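Local coordinates for protein TRAP dicarboxylate transporter-DctP subunit (Desulfovibrio desulfuricans subsp. desulfuricans, PDB 4NHB) that binds sn-glycerol-3-phosphate and probably delivers it, as the periplasmic solute-binding component, to a TRAP transporter, at residues H152-K157 with A214-L219; K220-T225 with K281-A286. All coordinates share one frame; numbering follows the deposited sequence.

Contact 1 of 2, residues H152-K157 with A214-L219; sequences HFYSKK and ADIVSL
S155 OG donates to K157 O at 2.9 Å, just where the strand gives way to a loop; earlier in that strand, Y154 and the backbone of H152 meet I216 of helix 213-218. The fold is that of a type II periplasmic binding protein, here of the TRAP family. Strand 146-155 belongs to its large mixed sheet, and the helix lies against it. The S155 donor sits above the carbonyl plane, about 60° out of it. I216 supplies most of the buried surface. Its CG1 is anti to the carbonyl carbon (chi1 -71°), and from there the chain reaches the strand. CG1 lies 4.0 Å from Y154 CD2. The methyl CD1 goes a little further and comes within 3.9 Å of H152 O. That is a packing contact only; the H152 backbone pairs with S211 of strand 208-212. The H152 ring is held by a hydrogen bond between H152 ND1 and S231 N. With chi1 at 56°, Y154 CG sits over its own backbone, flanked by N and C, and the ring meets I216 at an oblique angle. Next to this apolar contact is the ligand site. The Y154 side chain touches R171, a residue that binds sn-glycerol 3-phosphate. One residue before I216, D215 makes a salt bridge with the ligand-binding K37, consistent with a second-shell role. The I216 methyl CD1 also lies 4.2 Å from Y154 CD2.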
loop_
_atom_site.group_PDB
_atom_site.type_symbol
_atom_site.label_atom_id
_atom_site.label_comp_id
_atom_site.label_asym_id
_atom_site.label_seq_id
_atom_site.Cartn_x
_atom_site.Cartn_y
_atom_site.Cartn_z
ATOM N N HIS A 152 -10.198 5.729 3.526
ATOM C CA HIS A 152 -11.378 6.416 4.046
ATOM C C HIS A 152 -11.080 6.895 5.465
ATOM O O HIS A 152 -10.312 6.239 6.194
ATOM C CB HIS A 152 -12.565 5.452 4.065
ATOM C CG HIS A 152 -12.848 4.855 2.727
ATOM N ND1 HIS A 152 -13.064 5.635 1.615
ATOM C CD2 HIS A 152 -12.901 3.568 2.303
ATOM C CE1 HIS A 152 -13.279 4.858 0.569
ATOM N NE2 HIS A 152 -13.172 3.594 0.955
ATOM N N PHE A 153 -11.682 8.014 5.854
ATOM C CA PHE A 153 -11.449 8.563 7.193
ATOM C C PHE A 153 -12.139 7.742 8.266
ATOM O O PHE A 153 -13.222 7.211 8.050
ATOM C CB PHE A 153 -11.895 10.030 7.274
ATOM C CG PHE A 153 -11.039 10.935 6.481
ATOM C CD1 PHE A 153 -9.820 11.329 6.963
ATOM C CD2 PHE A 153 -11.433 11.353 5.217
ATOM C CE1 PHE A 153 -8.993 12.149 6.223
ATOM C CE2 PHE A 153 -10.621 12.154 4.468
ATOM C CZ PHE A 153 -9.396 12.565 4.977
ATOM N N TYR A 154 -11.472 7.612 9.410
ATOM C CA TYR A 154 -12.083 7.091 10.615
ATOM C C TYR A 154 -11.826 8.119 11.748
ATOM O O TYR A 154 -10.744 8.702 11.810
ATOM C CB TYR A 154 -11.511 5.710 10.997
ATOM C CG TYR A 154 -10.002 5.666 11.181
ATOM C CD1 TYR A 154 -9.435 5.933 12.416
ATOM C CD2 TYR A 154 -9.134 5.350 10.115
ATOM C CE1 TYR A 154 -8.102 5.907 12.597
ATOM C CE2 TYR A 154 -7.796 5.314 10.297
ATOM C CZ TYR A 154 -7.264 5.599 11.544
ATOM O OH TYR A 154 -5.913 5.568 11.792
ATOM N N SER A 155 -12.818 8.338 12.619
ATOM C CA SER A 155 -12.689 9.319 13.701
ATOM C C SER A 155 -13.723 9.125 14.808
ATOM O O SER A 155 -14.727 8.434 14.635
ATOM C CB SER A 155 -12.852 10.724 13.152
ATOM O OG SER A 155 -14.008 10.779 12.354
ATOM N N LYS A 156 -13.497 9.785 15.935
ATOM C CA LYS A 156 -14.449 9.709 17.047
ATOM C C LYS A 156 -15.753 10.440 16.731
ATOM O O LYS A 156 -16.820 9.974 17.099
ATOM C CB LYS A 156 -13.803 10.207 18.344
ATOM C CG LYS A 156 -12.666 9.296 18.765
ATOM C CD LYS A 156 -12.081 9.616 20.118
ATOM C CE LYS A 156 -11.044 8.564 20.494
ATOM N NZ LYS A 156 -10.220 8.955 21.675
ATOM N N LYS A 157 -15.655 11.556 16.019
ATOM C CA LYS A 157 -16.836 12.314 15.600
ATOM C C LYS A 157 -16.730 12.598 14.103
ATOM O O LYS A 157 -15.636 12.883 13.622
ATOM C CB LYS A 157 -16.918 13.626 16.368
ATOM C CG LYS A 157 -16.638 13.445 17.854
ATOM C CD LYS A 157 -17.332 14.472 18.724
ATOM C CE LYS A 157 -16.422 15.641 19.062
ATOM N NZ LYS A 157 -17.093 16.540 20.045
ATOM N N ALA A 214 -9.875 -2.525 4.694
ATOM C CA ALA A 214 -9.299 -3.766 5.170
ATOM C C ALA A 214 -8.607 -3.548 6.524
ATOM O O ALA A 214 -8.687 -4.376 7.420
ATOM C CB ALA A 214 -8.293 -4.342 4.134
ATOM N N ASP A 215 -7.944 -2.412 6.665
ATOM C CA ASP A 215 -7.196 -2.110 7.883
ATOM C C ASP A 215 -8.140 -1.633 8.979
ATOM O O ASP A 215 -8.021 -2.033 10.151
ATOM C CB ASP A 215 -6.095 -1.077 7.575
ATOM C CG ASP A 215 -4.920 -1.664 6.809
ATOM O OD1 ASP A 215 -4.865 -2.915 6.701
ATOM O OD2 ASP A 215 -4.048 -0.855 6.322
ATOM N N ILE A 216 -9.129 -0.829 8.601
ATOM C CA ILE A 216 -10.095 -0.355 9.575
ATOM C C ILE A 216 -10.837 -1.517 10.217
ATOM O O ILE A 216 -11.029 -1.517 11.425
ATOM C CB ILE A 216 -11.099 0.603 8.935
ATOM C CG1 ILE A 216 -10.415 1.914 8.600
ATOM C CG2 ILE A 216 -12.294 0.803 9.838
ATOM C CD1 ILE A 216 -11.184 2.746 7.587
ATOM N N VAL A 217 -11.239 -2.519 9.425
ATOM C CA VAL A 217 -11.940 -3.662 9.985
ATOM C C VAL A 217 -10.992 -4.615 10.707
ATOM O O VAL A 217 -11.293 -5.107 11.786
ATOM C CB VAL A 217 -12.723 -4.423 8.892
ATOM C CG1 VAL A 217 -13.045 -5.864 9.338
ATOM C CG2 VAL A 217 -13.973 -3.630 8.552
ATOM N N SER A 218 -9.838 -4.858 10.104
ATOM C CA SER A 218 -8.862 -5.742 10.686
ATOM C C SER A 218 -8.450 -5.311 12.078
ATOM O O SER A 218 -8.336 -6.164 12.970
ATOM C CB SER A 218 -7.635 -5.877 9.784
ATOM O OG SER A 218 -6.704 -6.684 10.433
ATOM N N LEU A 219 -8.237 -4.011 12.284
ATOM C CA LEU A 219 -7.849 -3.526 13.608
ATOM C C LEU A 219 -9.043 -3.152 14.480
ATOM O O LEU A 219 -8.886 -2.664 15.604
ATOM C CB LEU A 219 -6.893 -2.336 13.482
ATOM C CG LEU A 219 -5.392 -2.653 13.263
ATOM C CD1 LEU A 219 -5.153 -3.491 11.985
ATOM C CD2 LEU A 219 -4.612 -1.347 13.201
#

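Contact 2 of 2, residues K220-T225 with K281-A286; sequences KMYEIT and KATILA
Y222 has the most surface buried here, and it leans on I284 and T283 of helix 252-286. Its CD2 lies 4.3 Å from I284 CG1, and the approach to the ring is oblique. Beyond the ring, Y222 OH lies 4.2 Å from the T283 methyl CG2. T283 divides its two branches. With chi1 at -60°, CG2 is anti to the backbone N and faces the tyrosine, while OG1 turns back to hydrogen-bond K279 O in its own helix. I284 also touches L213, so it is shared between helix 213-218 and the loop after it. K220 ends that helix in a Schellman motif with positive phi (50°), and a short 3-10 turn, 221-223, follows. In the TRAP solute-binding fold a long helix runs across both domains; helix 252-286 is consistent with that element, and the loop packs near its end. The backbone carbon K220 C lies 4.3 Å above one face of the Y222 ring, offset toward the rim. The turn is held together at M221 O, which accepts from I224 N, from T225 N at 2.8 Å and from T225 OG1 at 2.9 Å.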
loop_
_atom_site.group_PDB
_atom_site.type_symbol
_atom_site.label_atom_id
_atom_site.label_comp_id
_atom_site.label_asym_id
_atom_site.label_seq_id
_atom_site.Cartn_x
_atom_site.Cartn_y
_atom_site.Cartn_z
ATOM N N LYS A 220 -10.231 -3.406 13.954
ATOM C CA LYS A 220 -11.482 -3.080 14.625
ATOM C C LYS A 220 -11.477 -1.628 15.112
ATOM O O LYS A 220 -11.847 -1.322 16.244
ATOM C CB LYS A 220 -11.745 -4.059 15.769
ATOM C CG LYS A 220 -11.865 -5.516 15.299
ATOM C CD LYS A 220 -12.221 -6.457 16.438
ATOM C CE LYS A 220 -12.189 -7.911 15.988
ATOM N NZ LYS A 220 -10.834 -8.350 15.527
ATOM N N MET A 221 -11.074 -0.739 14.223
ATOM C CA MET A 221 -10.944 0.677 14.540
ATOM C C MET A 221 -12.295 1.291 14.905
ATOM O O MET A 221 -12.363 2.227 15.719
ATOM C CB MET A 221 -10.344 1.416 13.360
ATOM C CG MET A 221 -8.888 0.971 12.966
ATOM S SD MET A 221 -8.194 2.219 11.848
ATOM C CE MET A 221 -6.656 1.469 11.213
ATOM N N TYR A 222 -13.358 0.746 14.317
ATOM C CA TYR A 222 -14.717 1.311 14.452
ATOM C C TYR A 222 -15.270 1.168 15.872
ATOM O O TYR A 222 -16.191 1.875 16.233
ATOM C CB TYR A 222 -15.679 0.684 13.430
ATOM C CG TYR A 222 -15.685 -0.820 13.454
ATOM C CD1 TYR A 222 -16.466 -1.506 14.378
ATOM C CD2 TYR A 222 -14.915 -1.561 12.558
ATOM C CE1 TYR A 222 -16.478 -2.865 14.425
ATOM C CE2 TYR A 222 -14.925 -2.931 12.598
ATOM C CZ TYR A 222 -15.715 -3.582 13.543
ATOM O OH TYR A 222 -15.751 -4.958 13.620
ATOM N N GLU A 223 -14.656 0.304 16.678
ATOM C CA GLU A 223 -14.959 0.186 18.102
ATOM C C GLU A 223 -14.519 1.403 18.931
ATOM O O GLU A 223 -14.990 1.599 20.045
ATOM C CB GLU A 223 -14.273 -1.058 18.684
ATOM C CG GLU A 223 -14.990 -2.367 18.351
ATOM C CD GLU A 223 -14.276 -3.591 18.880
ATOM O OE1 GLU A 223 -13.163 -3.470 19.448
ATOM O OE2 GLU A 223 -14.833 -4.696 18.707
ATOM N N ILE A 224 -13.578 2.175 18.403
ATOM C CA ILE A 224 -13.011 3.327 19.104
ATOM C C ILE A 224 -13.316 4.613 18.339
ATOM O O ILE A 224 -13.642 5.643 18.922
ATOM C CB ILE A 224 -11.477 3.130 19.297
ATOM C CG1 ILE A 224 -11.240 1.960 20.245
ATOM C CG2 ILE A 224 -10.817 4.365 19.844
ATOM C CD1 ILE A 224 -9.827 1.446 20.244
ATOM N N THR A 225 -13.207 4.540 17.018
ATOM C CA THR A 225 -13.477 5.660 16.128
ATOM C C THR A 225 -14.575 5.222 15.175
ATOM O O THR A 225 -14.300 4.735 14.085
ATOM C CB THR A 225 -12.239 6.015 15.296
ATOM O OG1 THR A 225 -11.710 4.827 14.658
ATOM C CG2 THR A 225 -11.167 6.604 16.183
ATOM N N LYS A 281 -17.979 -2.498 4.491
ATOM C CA LYS A 281 -18.886 -1.381 4.660
ATOM C C LYS A 281 -20.123 -1.871 5.411
ATOM O O LYS A 281 -20.636 -1.202 6.332
ATOM C CB LYS A 281 -19.240 -0.809 3.270
ATOM C CG LYS A 281 -18.358 0.326 2.822
ATOM C CD LYS A 281 -18.533 0.641 1.312
ATOM C CE LYS A 281 -17.436 1.594 0.802
ATOM N NZ LYS A 281 -17.328 1.657 -0.701
ATOM N N ALA A 282 -20.598 -3.044 5.019
ATOM C CA ALA A 282 -21.755 -3.628 5.657
ATOM C C ALA A 282 -21.405 -3.785 7.132
ATOM O O ALA A 282 -22.075 -3.224 7.991
ATOM C CB ALA A 282 -22.100 -4.962 5.022
ATOM N N THR A 283 -20.310 -4.498 7.395
ATOM C CA THR A 283 -19.865 -4.809 8.747
ATOM C C THR A 283 -19.827 -3.581 9.658
ATOM O O THR A 283 -20.283 -3.637 10.795
ATOM C CB THR A 283 -18.471 -5.457 8.731
ATOM O OG1 THR A 283 -18.509 -6.678 7.982
ATOM C CG2 THR A 283 -18.002 -5.760 10.125
ATOM N N ILE A 284 -19.272 -2.480 9.166
ATOM C CA ILE A 284 -19.257 -1.241 9.928
ATOM C C ILE A 284 -20.678 -0.848 10.323
ATOM O O ILE A 284 -20.943 -0.555 11.487
ATOM C CB ILE A 284 -18.560 -0.134 9.144
ATOM C CG1 ILE A 284 -17.074 -0.506 8.988
ATOM C CG2 ILE A 284 -18.622 1.166 9.865
ATOM C CD1 ILE A 284 -16.294 0.481 8.229
ATOM N N LEU A 285 -21.595 -0.891 9.363
ATOM C CA LEU A 285 -22.962 -0.415 9.583
ATOM C C LEU A 285 -23.749 -1.341 10.497
ATOM O O LEU A 285 -24.694 -0.903 11.164
ATOM C CB LEU A 285 -23.707 -0.268 8.261
ATOM C CG LEU A 285 -23.223 0.840 7.322
ATOM C CD1 LEU A 285 -24.130 0.904 6.117
ATOM C CD2 LEU A 285 -23.172 2.172 8.024
ATOM N N ALA A 286 -23.373 -2.615 10.515
ATOM C CA ALA A 286 -23.956 -3.581 11.442
ATOM C C ALA A 286 -23.506 -3.392 12.906
ATOM O O ALA A 286 -24.244 -3.719 13.835
ATOM C CB ALA A 286 -23.616 -5.010 10.978
#

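Contact 1 is buried and lies beside the ligand site. Contact 2 is only partly buried and lies away from it. Both rest on the same short piece of chain: helix 213-218 packs on the sheet in contact 1, and the loop that follows it packs on the long helix in contact 2. Their centres are about 7 Å apart. A probable hydrogen bond from M221 N to I216 O joins them at 2.9 Å, and M221 SD packs against Y154 CE2 at 3.5 Å. Each contact sets a tyrosine against an isoleucine, but contact 1 has charged binding residues close by, while contact 2 adds only a threonine methyl.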